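PDB 3QIT: polyketide synthase from Lyngbya majuscula 19L, which forms the terminal alkene of curacin A as a decarboxylating thioesterase of the alpha/beta hydrolase fold, probably releasing the finished chain. Local coordinates for residues 19-24 against 38-43; 27-32 against 52-57; 97-102 against 118-123; 108-113 against 225-230; 232-237 against 258-263. All blocks are in the same frame, centred on the assembly; numbering follows the deposited sequence.

Contact 1. Residues 19-24 against 38-43; sequences CSWGSP and QGLAWQ
Trp21 and Gln43 meet because their first torsions send them toward one another. CG of Trp21 lies anti to its carbonyl carbon (chi1 -61°), which carries the indole off strand 14-21 toward residues 38-43. Gln43 has CG anti to the backbone N, and its chain then runs extended. The two side chains cross at about a right angle, with the ring and amide planes 80° apart. The indole N-H donates to the amide oxygen, NE1 to OE1 2.9 Å, and the bond is nearly straight at 164°. OE1 lies in the ring plane and accepts the N-H on a lone pair, in its carbonyl plane. This bond probably limits how the amide can turn.

The far edge of the same ring meets the 3-10 turn. Trp21 CH2 comes 3.4 Å from Gly39 O, in the plane of the ring. That oxygen also accepts the backbone bond from Trp42 N. Trp21 CZ2 and Leu40 CD1 make a looser apolar contact. Cys19 SG packs on the turn backbone, 3.9 Å from Leu40 N and 4.0 Å from Gly39 CA.

Outside the contact, Asp60 accepts from Gly39 N, and Ala46, Leu47 and Ala50 of helix 43-51 pack on the indole. Leu40 has its CB directed away from the strand, and its side chain also packs on Ile184 and Leu185 of helix 179-188. The whole is a buried junction of the alpha/beta hydrolase fold, where an antiparallel strand of the N-terminal part of the sheet packs on the 3-10 turn leading from strand 28-32 into helix 43-51.

Contact 2. Residues 27-32 against 52-57; sequences PVVLCI and QGYRVV
Pro27 O and Arg55 N open a run of four backbone hydrogen bonds between parallel strands. Arg55 N gives to Pro27 O at 2.9 Å, and Val29 N gives to Arg55 O at 2.8 Å. Val57 N to Val29 O and Cys31 N to Val57 O follow. Tyr54 turns its ring obliquely to the first strand. Its CD2 lies 3.8 Å from Val29 CG2 and 4.0 Å from Pro27 CB. The ring gets there with CG anti to the carbonyl carbon (chi1 -72°). An alanine at Tyr54 would take the ring from beside Val29 CG2 and Pro27 CB and would probably open a gap there.

On the face that carries Val29 and Val56, Cys31 SG sits 3.8 Å from Val56 CG1. On the face of Val28, Leu30 and Val57, Leu30 CD1 meets Val57 CG1 at 4.2 Å. This is the pairing of a beta-alpha-beta crossover, in which helix 43-51 links two neighbouring strands of the alpha/beta hydrolase sheet.

Gly53 lies just before the second strand. It has positive phi and is the C-prime residue of the Schellman motif that ends the helix. Leu49 of that helix packs on Val29 and Val56. The guanidinium of Arg55 leads away, and its NH1 bonds to Gly22 O.

Contact 3. Residues 97-102 against 118-123; sequences LLLVGH and KKIKEL
Leu99 and Leu123 lie side by side and point the same way, with CD2 of the first 3.8 Å from CD1 of the second. Ile120 comes in at an angle on the same face. Its CD1 reaches both Leu99 CD2 and Leu97 CD1, at 3.9 Å each, and so bridges two leucines of the neighbouring strand. Leu97 holds CG between its N and its carbonyl carbon (chi1 49°), the crowded position, and this swings CD1 toward Ile120.

The other face carries Leu98 and Glu122. Leu98 CD2 rests on the aliphatic CB of Glu122 at 3.6 Å, the two side chains crossing at a slant. The carboxylate of Glu122 leads off toward Thr235 and Lys261. Lys121, the residue at the corner of the chain, runs alongside Leu98, its CD 3.9 Å from Leu98 CD2.

The strands are parallel, but the pairing slips by one residue between Leu97 and Leu98, a beta bulge. Leu97 N bonds to Lys119 O, and Lys121 N bonds to Leu97 O at 2.7 Å. After the slip Leu99 N meets Glu122 O at 3.0 Å, almost straight at 175°. The strands belong to a beta-alpha-beta unit. Its helix, 104-115, lays Ala109 and Ala113 on the leucine face.

The chemistry differs between the faces. One is wholly hydrocarbon and sits under the helix. On the other, Glu122 keeps only carbon at the contact, and its carboxylate pairs with groups of the next two strands. The bulge has a cost: Glu122 N is buried without a partner.

Contact 4. Residues 108-113 against 225-230; sequences LATAIA and EMLKSI
Thr110 is the first residue of 108-113 to meet the other helix. It has two conformers, and in one of them its CG2 touches Leu227 CD2 at 3.9 Å. In that conformer the hydroxyl bonds to Met107 O of its own helix and to Tyr223 OH of helix 220-229, just before residues 225-230. Met226 SD only packs near it, 4.1 Å from Thr110 OG1. Ile230 also packs loosely against Thr110.

Ala111 follows and takes the end of Met226. The thioether comes alongside its backbone, with SD 3.8 Å from Ala111 CA. The terminal methyl CE lies 4.0 Å from Ala111 CB. The Met226 chain runs extended as far as SD and bends at its last torsion (chi3 -75°), which folds the methyl against the alanine. Replacing Met226 by an alanine would probably open a gap over Ala111 and take away packing for Leu144 of the second subunit, which touches both residues.

At the end of the second helix, Ser229 OG donates to Met226 O at 2.6 Å, on a lone pair in the carbonyl plane.

The segment axes approach to 9.7 Å and cross at 58°. At this spacing the side chains of Met226 and Leu227 bridge to Ala111 and Thr110. It is plain helix-helix packing in the alpha/beta hydrolase fold. Helix 104-115, which covers the central sheet, is covered in turn by helix 220-229 beside the subunit interface.

Contact 5. Residues 232-237 against 258-263; sequences VPTTLV and TQAKRV
Strands 234-237 and 261-263 run parallel, 23° apart, and are joined by Lys261 N to Thr234 O (2.9 Å), Leu236 N to Lys261 O (2.8 Å) and Val263 N to Leu236 O. On one face Val237 and Val263 lie side by side, with CG2 of the first 3.9 Å from CG1 of the second. On this face Lys261 slants across Thr235, its CD 3.9 Å from Thr235 OG1. Its chain bends at its last two torsions (chi4 78°), which brings NZ back to Thr234 O in a weak bond of 3.3 Å. The stronger mate of NZ is Glu122, by a salt bridge. Thr235 OG1 bonds to the same carboxylate oxygen. The two donors are likely to stabilise the negative charge there.

On the opposite face Leu236 CD1 reaches Ala260 CB at 3.8 Å and Arg262 CG at 4.1 Å. Before the strands pair, a water accepts from Thr234 N and donates to Gln259 O, so it bridges the two segments.

Helix 247-256 makes the crossover of this beta-alpha-beta unit. Leu282 of helix 276-284 packs on both valines. Strand 120-126 flanks strand 234-239 on its other side, and 261-265 is the outermost strand of the sheet within this chain.

Overall arrangement
From the N terminus, contact 1 closes first and joins strand 14-21 to the turn before helix 43-51. Contact 2 crosses it, for its segments alternate with those of contact 1; it closes the crossover through that helix. Arg55 bonds to Gly22 and links the two. Contact 3 follows in series and closes the crossover through helix 104-115. Strands 28-32 and 97-102 are neighbours, so contacts 2 and 3 share the sheet. Contact 4 crosses contact 3 and spans over a hundred residues to bring in helix 220-229. Contact 5 closes the last crossover, and Glu122 ties it to contact 3. Contacts 1, 2, 3 and 5 reach one sheet; contact 4 lies on its helical cover.

Contact 1. Residues 19-24 against 38-43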
# COMPACT_ATOMS: atom_id res chain seq x y z
N CYS B 19 10.71 19.98 8.19
CA CYS B 19 11.43 21.23 7.98
C CYS B 19 10.57 22.32 8.58
O CYS B 19 9.35 22.30 8.40
CB CYS B 19 11.60 21.53 6.50
SG CYS B 19 12.53 20.28 5.58
N SER B 20 11.17 23.24 9.31
CA SER B 20 10.38 24.30 9.91
C SER B 20 11.08 25.65 9.90
O SER B 20 12.32 25.73 9.92
CB SER B 20 9.96 23.94 11.35
OG SER B 20 11.06 23.99 12.22
N TRP B 21 10.27 26.70 9.86
CA TRP B 21 10.75 28.08 9.93
C TRP B 21 9.88 28.79 10.95
O TRP B 21 8.68 28.52 11.04
CB TRP B 21 10.60 28.79 8.58
CG TRP B 21 11.35 28.19 7.44
CD1 TRP B 21 12.55 28.59 6.94
CD2 TRP B 21 10.94 27.07 6.64
NE1 TRP B 21 12.91 27.80 5.88
CE2 TRP B 21 11.93 26.87 5.66
CE3 TRP B 21 9.81 26.24 6.64
CZ2 TRP B 21 11.85 25.83 4.70
CZ3 TRP B 21 9.72 25.21 5.69
CH2 TRP B 21 10.73 25.04 4.73
N GLY B 22 10.48 29.68 11.72
CA GLY B 22 9.71 30.51 12.64
C GLY B 22 9.66 29.95 14.04
O GLY B 22 10.22 28.89 14.29
N SER B 23 9.01 30.67 14.97
CA SER B 23 9.02 30.31 16.40
C SER B 23 8.07 29.16 16.69
O SER B 23 6.93 29.19 16.25
CB SER B 23 8.61 31.51 17.26
OG SER B 23 9.34 32.69 16.93
N PRO B 24 8.53 28.15 17.47
CA PRO B 24 7.72 26.98 17.80
C PRO B 24 6.36 27.27 18.47
O PRO B 24 5.48 26.43 18.41
CB PRO B 24 8.63 26.17 18.75
CG PRO B 24 9.67 27.14 19.22
CD PRO B 24 9.88 28.04 18.04
N GLN B 38 10.54 18.39 -1.89
CA GLN B 38 11.03 18.23 -0.52
C GLN B 38 10.52 19.41 0.28
O GLN B 38 10.08 20.40 -0.29
CB GLN B 38 12.58 18.23 -0.49
CG GLN B 38 13.19 19.45 -1.18
CD GLN B 38 14.71 19.46 -1.09
OE1 GLN B 38 15.29 19.23 -0.03
NE2 GLN B 38 15.36 19.71 -2.22
N GLY B 39 10.55 19.30 1.60
CA GLY B 39 10.00 20.38 2.44
C GLY B 39 10.69 21.71 2.24
O GLY B 39 10.04 22.76 2.26
N LEU B 40 11.99 21.66 1.96
CA LEU B 40 12.77 22.86 1.70
C LEU B 40 12.27 23.66 0.49
O LEU B 40 12.48 24.85 0.44
CB LEU B 40 14.26 22.52 1.57
CG LEU B 40 15.24 23.62 1.17
CD1 LEU B 40 15.30 24.73 2.21
CD2 LEU B 40 16.61 23.05 0.93
N ALA B 41 11.53 23.02 -0.43
CA ALA B 41 11.02 23.72 -1.62
C ALA B 41 10.04 24.84 -1.24
O ALA B 41 9.74 25.70 -2.06
CB ALA B 41 10.35 22.71 -2.61
N TRP B 42 9.53 24.80 -0.01
CA TRP B 42 8.59 25.81 0.48
C TRP B 42 9.28 27.04 1.03
O TRP B 42 8.60 27.96 1.45
CB TRP B 42 7.70 25.22 1.59
CG TRP B 42 6.64 24.29 1.06
CD1 TRP B 42 6.65 22.92 1.12
CD2 TRP B 42 5.46 24.66 0.35
NE1 TRP B 42 5.51 22.42 0.51
CE2 TRP B 42 4.77 23.47 0.03
CE3 TRP B 42 4.90 25.90 -0.04
CZ2 TRP B 42 3.53 23.47 -0.66
CZ3 TRP B 42 3.67 25.90 -0.72
CH2 TRP B 42 3.01 24.69 -1.04
N GLN B 43 10.61 27.07 1.01
CA GLN B 43 11.33 28.13 1.76
C GLN B 43 10.94 29.56 1.35
O GLN B 43 10.81 30.44 2.21
CB GLN B 43 12.84 27.95 1.62
CG GLN B 43 13.63 29.05 2.35
CD GLN B 43 14.97 28.56 2.82
OE1 GLN B 43 15.07 27.97 3.89
NE2 GLN B 43 16.00 28.84 2.06

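Contact 2. Residues 27-32 against 52-57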
# COMPACT_ATOMS: atom_id res chain seq x y z
N PRO B 27 1.28 30.23 15.50
CA PRO B 27 0.28 29.42 14.79
C PRO B 27 0.89 28.74 13.58
O PRO B 27 1.73 29.32 12.91
CB PRO B 27 -0.76 30.46 14.32
CG PRO B 27 -0.57 31.63 15.20
CD PRO B 27 0.83 31.61 15.74
N VAL B 28 0.43 27.52 13.31
CA VAL B 28 1.08 26.66 12.32
C VAL B 28 0.52 26.83 10.91
O VAL B 28 -0.70 26.87 10.71
CB VAL B 28 0.99 25.17 12.74
CG1 VAL B 28 1.46 24.24 11.58
CG2 VAL B 28 1.80 24.93 14.03
N VAL B 29 1.42 26.89 9.94
CA VAL B 29 1.08 26.68 8.53
C VAL B 29 1.74 25.37 8.13
O VAL B 29 2.96 25.27 8.13
CB VAL B 29 1.58 27.81 7.62
CG1 VAL B 29 1.16 27.59 6.14
CG2 VAL B 29 0.99 29.18 8.09
N LEU B 30 0.92 24.38 7.81
CA LEU B 30 1.43 23.06 7.42
C LEU B 30 1.41 22.98 5.88
O LEU B 30 0.35 23.11 5.28
CB LEU B 30 0.59 21.97 8.07
CG LEU B 30 0.88 20.51 7.65
CD1 LEU B 30 2.32 20.15 8.01
CD2 LEU B 30 -0.08 19.60 8.40
N CYS B 31 2.57 22.75 5.27
CA CYS B 31 2.74 22.77 3.80
C CYS B 31 3.16 21.37 3.32
O CYS B 31 4.12 20.80 3.84
CB CYS B 31 3.85 23.73 3.39
SG CYS B 31 3.55 25.44 3.95
N ILE B 32 2.46 20.87 2.30
CA ILE B 32 2.73 19.53 1.75
C ILE B 32 3.24 19.69 0.31
O ILE B 32 2.50 20.17 -0.60
CB ILE B 32 1.44 18.63 1.77
CG1 ILE B 32 0.75 18.65 3.15
CG2 ILE B 32 1.78 17.17 1.34
CD1 ILE B 32 1.60 18.13 4.30
N GLN B 52 6.05 37.14 9.67
CA GLN B 52 4.78 37.67 10.18
C GLN B 52 4.20 36.90 11.38
O GLN B 52 3.04 37.08 11.76
CB GLN B 52 3.74 37.78 9.07
CG GLN B 52 4.10 38.70 7.90
CD GLN B 52 4.52 40.10 8.32
OE1 GLN B 52 5.58 40.59 7.91
NE2 GLN B 52 3.69 40.76 9.13
N GLY B 53 5.02 36.04 11.98
CA GLY B 53 4.67 35.37 13.24
C GLY B 53 3.93 34.05 13.10
O GLY B 53 3.09 33.70 13.94
N TYR B 54 4.27 33.31 12.04
CA TYR B 54 3.77 31.95 11.83
C TYR B 54 4.90 30.98 11.98
O TYR B 54 6.07 31.34 11.77
CB TYR B 54 3.11 31.79 10.46
CG TYR B 54 1.78 32.49 10.40
CD1 TYR B 54 1.71 33.84 10.07
CD2 TYR B 54 0.61 31.82 10.76
CE1 TYR B 54 0.50 34.51 10.06
CE2 TYR B 54 -0.62 32.49 10.73
CZ TYR B 54 -0.66 33.83 10.39
OH TYR B 54 -1.86 34.52 10.37
N ARG B 55 4.53 29.78 12.41
CA ARG B 55 5.39 28.60 12.46
C ARG B 55 5.05 27.78 11.21
O ARG B 55 3.96 27.23 11.09
CB ARG B 55 5.12 27.81 13.75
CG ARG B 55 5.84 26.45 13.85
CD ARG B 55 7.34 26.60 13.93
NE ARG B 55 7.92 25.30 14.30
CZ ARG B 55 9.21 25.11 14.59
NH1 ARG B 55 10.05 26.11 14.54
NH2 ARG B 55 9.65 23.89 14.90
N VAL B 56 5.98 27.72 10.25
CA VAL B 56 5.71 27.00 9.00
C VAL B 56 6.39 25.63 9.11
O VAL B 56 7.57 25.54 9.43
CB VAL B 56 6.27 27.77 7.78
CG1 VAL B 56 5.91 27.07 6.50
CG2 VAL B 56 5.75 29.25 7.78
N VAL B 57 5.63 24.59 8.86
CA VAL B 57 6.13 23.22 8.98
C VAL B 57 5.88 22.52 7.63
O VAL B 57 4.76 22.51 7.13
CB VAL B 57 5.39 22.46 10.10
CG1 VAL B 57 5.80 20.99 10.11
CG2 VAL B 57 5.65 23.09 11.47

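Contact 3. Residues 97-102 against 118-123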
# COMPACT_ATOMS: atom_id res chain seq x y z
N LEU B 97 -5.31 24.65 12.06
CA LEU B 97 -4.12 25.21 11.40
C LEU B 97 -4.41 25.52 9.93
O LEU B 97 -5.46 25.14 9.39
CB LEU B 97 -2.92 24.26 11.54
CG LEU B 97 -3.06 22.76 11.21
CD1 LEU B 97 -3.24 22.51 9.71
CD2 LEU B 97 -1.87 22.01 11.71
N LEU B 98 -3.47 26.20 9.30
CA LEU B 98 -3.58 26.51 7.87
C LEU B 98 -2.87 25.38 7.14
O LEU B 98 -1.73 25.09 7.45
CB LEU B 98 -2.91 27.85 7.59
CG LEU B 98 -3.57 29.07 8.25
CD1 LEU B 98 -2.69 30.32 8.12
CD2 LEU B 98 -4.98 29.32 7.68
N LEU B 99 -3.58 24.71 6.23
CA LEU B 99 -3.03 23.58 5.49
C LEU B 99 -2.87 23.97 4.03
O LEU B 99 -3.85 24.35 3.39
CB LEU B 99 -3.95 22.36 5.60
CG LEU B 99 -3.51 21.08 4.88
CD1 LEU B 99 -2.12 20.61 5.32
CD2 LEU B 99 -4.56 20.00 5.13
N VAL B 100 -1.65 23.85 3.50
CA VAL B 100 -1.34 24.29 2.15
C VAL B 100 -0.72 23.09 1.44
O VAL B 100 0.12 22.39 2.01
CB VAL B 100 -0.30 25.42 2.16
CG1 VAL B 100 -0.09 25.96 0.73
CG2 VAL B 100 -0.77 26.54 3.12
N GLY B 101 -1.11 22.84 0.20
CA GLY B 101 -0.52 21.70 -0.55
C GLY B 101 -0.31 22.12 -1.98
O GLY B 101 -1.08 22.94 -2.48
N HIS B 102 0.72 21.58 -2.62
CA HIS B 102 1.01 21.89 -4.02
C HIS B 102 0.96 20.61 -4.87
O HIS B 102 1.65 19.63 -4.56
CB HIS B 102 2.41 22.47 -4.17
CG HIS B 102 2.81 22.67 -5.60
ND1 HIS B 102 3.79 21.93 -6.22
CD2 HIS B 102 2.33 23.52 -6.54
CE1 HIS B 102 3.90 22.32 -7.48
NE2 HIS B 102 3.03 23.27 -7.70
N LYS B 118 -11.98 19.24 11.58
CA LYS B 118 -11.93 20.11 12.75
C LYS B 118 -10.52 20.66 12.99
O LYS B 118 -10.35 21.68 13.66
CB LYS B 118 -12.45 19.40 13.99
CG LYS B 118 -13.89 18.92 13.87
CD LYS B 118 -14.31 18.17 15.13
CE LYS B 118 -15.75 17.66 15.04
NZ LYS B 118 -15.85 16.46 14.15
N LYS B 119 -9.53 20.01 12.41
CA LYS B 119 -8.14 20.41 12.58
C LYS B 119 -7.69 21.52 11.62
O LYS B 119 -6.59 22.05 11.76
CB LYS B 119 -7.23 19.18 12.47
CG LYS B 119 -7.48 18.20 13.64
CD LYS B 119 -6.59 16.96 13.59
CE LYS B 119 -7.01 15.93 14.64
NZ LYS B 119 -6.86 16.44 16.04
N ILE B 120 -8.54 21.88 10.67
CA ILE B 120 -8.10 22.73 9.55
C ILE B 120 -8.86 24.04 9.53
O ILE B 120 -10.08 24.06 9.31
CB ILE B 120 -8.28 22.05 8.16
CG1 ILE B 120 -7.72 20.60 8.11
CG2 ILE B 120 -7.68 22.92 7.04
CD1 ILE B 120 -6.27 20.41 8.56
N LYS B 121 -8.15 25.14 9.77
CA LYS B 121 -8.77 26.48 9.76
C LYS B 121 -9.10 26.90 8.32
O LYS B 121 -10.20 27.40 8.04
CB LYS B 121 -7.83 27.50 10.43
CG LYS B 121 -8.27 28.96 10.38
CD LYS B 121 -7.12 29.84 10.90
CE LYS B 121 -7.62 31.18 11.45
NZ LYS B 121 -8.18 32.06 10.41
N GLU B 122 -8.13 26.73 7.43
CA GLU B 122 -8.30 27.03 6.00
C GLU B 122 -7.47 26.05 5.19
O GLU B 122 -6.36 25.72 5.58
CB GLU B 122 -7.85 28.47 5.67
CG GLU B 122 -7.95 28.85 4.15
CD GLU B 122 -9.31 29.43 3.75
OE1 GLU B 122 -10.02 29.95 4.63
OE2 GLU B 122 -9.66 29.40 2.55
N LEU B 123 -8.03 25.61 4.08
CA LEU B 123 -7.38 24.68 3.17
C LEU B 123 -6.99 25.45 1.92
O LEU B 123 -7.86 26.00 1.24
CB LEU B 123 -8.36 23.57 2.81
CG LEU B 123 -7.88 22.46 1.89
CD1 LEU B 123 -6.71 21.63 2.52
CD2 LEU B 123 -9.08 21.54 1.51

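Contact 4. Residues 108-113 against 225-230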
# COMPACT_ATOMS: atom_id res chain seq x y z
N LEU B 108 -3.19 15.36 -1.50
CA LEU B 108 -3.07 14.82 -0.14
C LEU B 108 -3.73 15.71 0.91
O LEU B 108 -4.37 15.21 1.85
CB LEU B 108 -1.61 14.52 0.24
CG LEU B 108 -1.01 13.37 -0.59
CD1 LEU B 108 0.55 13.43 -0.50
CD2 LEU B 108 -1.51 12.01 -0.12
N ALA B 109 -3.57 17.01 0.73
CA ALA B 109 -4.18 17.98 1.62
C ALA B 109 -5.70 17.86 1.58
O ALA B 109 -6.34 17.93 2.63
CB ALA B 109 -3.75 19.39 1.25
N THR B 110 -6.28 17.67 0.39
CA THR B 110 -7.75 17.52 0.32
C THR B 110 -8.22 16.27 1.08
O THR B 110 -9.27 16.27 1.73
CB THR B 110 -8.35 17.48 -1.12
OG1 THR B 110 -7.90 16.32 -1.84
CG2 THR B 110 -7.99 18.73 -1.90
N ALA B 111 -7.46 15.20 0.98
CA ALA B 111 -7.84 13.98 1.63
C ALA B 111 -7.76 14.13 3.14
O ALA B 111 -8.71 13.77 3.86
CB ALA B 111 -7.01 12.81 1.13
N ILE B 112 -6.69 14.73 3.63
CA ILE B 112 -6.58 14.88 5.08
C ILE B 112 -7.63 15.86 5.65
O ILE B 112 -8.17 15.62 6.72
CB ILE B 112 -5.13 15.16 5.56
CG1 ILE B 112 -4.96 14.76 7.04
CG2 ILE B 112 -4.76 16.59 5.40
CD1 ILE B 112 -4.91 13.26 7.30
N ALA B 113 -7.94 16.92 4.90
CA ALA B 113 -8.99 17.87 5.28
C ALA B 113 -10.36 17.22 5.28
O ALA B 113 -11.22 17.61 6.06
CB ALA B 113 -8.98 19.11 4.35
N GLU B 225 -16.38 13.36 -5.55
CA GLU B 225 -17.25 13.21 -4.40
C GLU B 225 -16.53 13.61 -3.12
O GLU B 225 -17.13 14.22 -2.23
CB GLU B 225 -17.83 11.79 -4.29
CG GLU B 225 -18.89 11.47 -5.36
CD GLU B 225 -20.20 12.25 -5.19
OE1 GLU B 225 -21.00 12.27 -6.16
OE2 GLU B 225 -20.45 12.82 -4.10
N MET B 226 -15.24 13.29 -3.03
CA MET B 226 -14.40 13.74 -1.92
C MET B 226 -14.37 15.26 -1.88
O MET B 226 -14.64 15.86 -0.83
CB MET B 226 -12.98 13.17 -2.03
CG MET B 226 -11.90 13.96 -1.28
SD MET B 226 -10.34 13.09 -1.13
CE MET B 226 -10.77 11.91 0.14
N LEU B 227 -14.07 15.88 -3.02
CA LEU B 227 -13.99 17.34 -3.13
C LEU B 227 -15.31 18.01 -2.74
O LEU B 227 -15.33 19.02 -2.01
CB LEU B 227 -13.57 17.78 -4.53
CG LEU B 227 -12.18 17.38 -5.08
CD1 LEU B 227 -11.95 17.98 -6.44
CD2 LEU B 227 -11.04 17.75 -4.14
N LYS B 228 -16.41 17.40 -3.17
CA LYS B 228 -17.75 17.91 -2.88
C LYS B 228 -18.02 17.93 -1.37
O LYS B 228 -18.73 18.82 -0.88
CB LYS B 228 -18.81 17.09 -3.62
CG LYS B 228 -20.16 17.78 -3.76
CD LYS B 228 -21.17 16.91 -4.50
CE LYS B 228 -22.51 17.64 -4.65
NZ LYS B 228 -23.61 16.75 -5.14
N SER B 229 -17.44 16.97 -0.65
CA SER B 229 -17.70 16.74 0.78
C SER B 229 -16.94 17.69 1.72
O SER B 229 -17.29 17.81 2.91
CB SER B 229 -17.36 15.29 1.16
OG SER B 229 -15.96 15.11 1.34
N ILE B 230 -15.90 18.34 1.20
CA ILE B 230 -15.02 19.22 1.97
C ILE B 230 -15.85 20.31 2.66
O ILE B 230 -16.48 21.11 1.96
CB ILE B 230 -13.91 19.86 1.04
CG1 ILE B 230 -13.03 18.80 0.34
CG2 ILE B 230 -13.05 20.85 1.83
CD1 ILE B 230 -12.22 19.31 -0.93

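Contact 5. Residues 232-237 against 258-263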
# COMPACT_ATOMS: atom_id res chain seq x y z
N VAL B 232 -14.49 22.38 5.16
CA VAL B 232 -13.60 23.43 5.63
C VAL B 232 -13.47 24.55 4.60
O VAL B 232 -13.61 24.34 3.39
CB VAL B 232 -12.19 22.92 6.04
CG1 VAL B 232 -12.29 21.89 7.17
CG2 VAL B 232 -11.43 22.38 4.84
N PRO B 233 -13.24 25.79 5.10
CA PRO B 233 -13.05 26.93 4.18
C PRO B 233 -11.86 26.69 3.27
O PRO B 233 -10.78 26.30 3.74
CB PRO B 233 -12.78 28.10 5.13
CG PRO B 233 -13.52 27.72 6.40
CD PRO B 233 -13.26 26.23 6.51
N THR B 234 -12.05 26.91 1.98
CA THR B 234 -11.07 26.44 0.99
C THR B 234 -10.75 27.52 -0.02
O THR B 234 -11.64 28.28 -0.37
CB THR B 234 -11.61 25.17 0.27
OG1 THR B 234 -11.82 24.13 1.23
CG2 THR B 234 -10.60 24.67 -0.80
N THR B 235 -9.48 27.61 -0.42
CA THR B 235 -9.05 28.49 -1.50
C THR B 235 -8.33 27.65 -2.55
O THR B 235 -7.32 26.98 -2.22
CB THR B 235 -8.09 29.56 -0.98
OG1 THR B 235 -8.76 30.32 0.03
CG2 THR B 235 -7.63 30.50 -2.10
N LEU B 236 -8.87 27.69 -3.77
CA LEU B 236 -8.22 27.08 -4.94
C LEU B 236 -7.29 28.10 -5.59
O LEU B 236 -7.73 29.17 -6.02
CB LEU B 236 -9.27 26.57 -5.95
CG LEU B 236 -10.18 25.45 -5.46
CD1 LEU B 236 -11.46 25.33 -6.33
CD2 LEU B 236 -9.41 24.09 -5.42
N VAL B 237 -6.00 27.76 -5.66
CA VAL B 237 -5.02 28.67 -6.22
C VAL B 237 -4.46 28.11 -7.52
O VAL B 237 -3.98 26.98 -7.56
CB VAL B 237 -3.87 28.94 -5.23
CG1 VAL B 237 -2.91 30.02 -5.75
CG2 VAL B 237 -4.43 29.28 -3.85
N THR B 258 -18.34 24.38 -4.67
CA THR B 258 -19.06 25.65 -4.91
C THR B 258 -18.77 26.74 -3.87
O THR B 258 -18.98 27.94 -4.14
CB THR B 258 -20.59 25.44 -5.01
OG1 THR B 258 -21.04 24.74 -3.85
CG2 THR B 258 -20.95 24.64 -6.28
N GLN B 259 -18.30 26.33 -2.70
CA GLN B 259 -17.99 27.27 -1.63
C GLN B 259 -16.53 27.71 -1.60
O GLN B 259 -16.18 28.61 -0.85
CB GLN B 259 -18.43 26.74 -0.26
CG GLN B 259 -19.93 26.89 0.01
CD GLN B 259 -20.46 28.30 -0.28
OE1 GLN B 259 -21.23 28.51 -1.22
NE2 GLN B 259 -20.02 29.28 0.52
N ALA B 260 -15.69 27.08 -2.43
CA ALA B 260 -14.26 27.44 -2.49
C ALA B 260 -14.04 28.82 -3.11
O ALA B 260 -14.67 29.18 -4.11
CB ALA B 260 -13.47 26.40 -3.26
N LYS B 261 -13.14 29.57 -2.50
CA LYS B 261 -12.63 30.79 -3.10
C LYS B 261 -11.66 30.39 -4.20
O LYS B 261 -11.08 29.31 -4.14
CB LYS B 261 -11.90 31.61 -2.06
CG LYS B 261 -12.80 32.02 -0.90
CD LYS B 261 -11.96 32.56 0.22
CE LYS B 261 -12.45 32.08 1.57
NZ LYS B 261 -12.05 30.67 1.87
N ARG B 262 -11.52 31.22 -5.22
CA ARG B 262 -10.64 30.88 -6.36
C ARG B 262 -9.74 32.04 -6.69
O ARG B 262 -10.19 33.19 -6.75
CB ARG B 262 -11.48 30.48 -7.58
CG ARG B 262 -12.30 29.21 -7.33
CD ARG B 262 -13.38 28.95 -8.38
NE ARG B 262 -13.09 29.52 -9.68
CZ ARG B 262 -13.75 30.54 -10.23
NH1 ARG B 262 -13.37 30.96 -11.42
NH2 ARG B 262 -14.79 31.12 -9.63
N VAL B 263 -8.46 31.76 -6.90
CA VAL B 263 -7.53 32.83 -7.22
C VAL B 263 -6.51 32.43 -8.27
O VAL B 263 -6.03 31.27 -8.31
CB VAL B 263 -6.89 33.46 -5.93
CG1 VAL B 263 -5.91 32.53 -5.30
CG2 VAL B 263 -6.25 34.84 -6.23
O HOH W 1 -14.54 28.25 1.42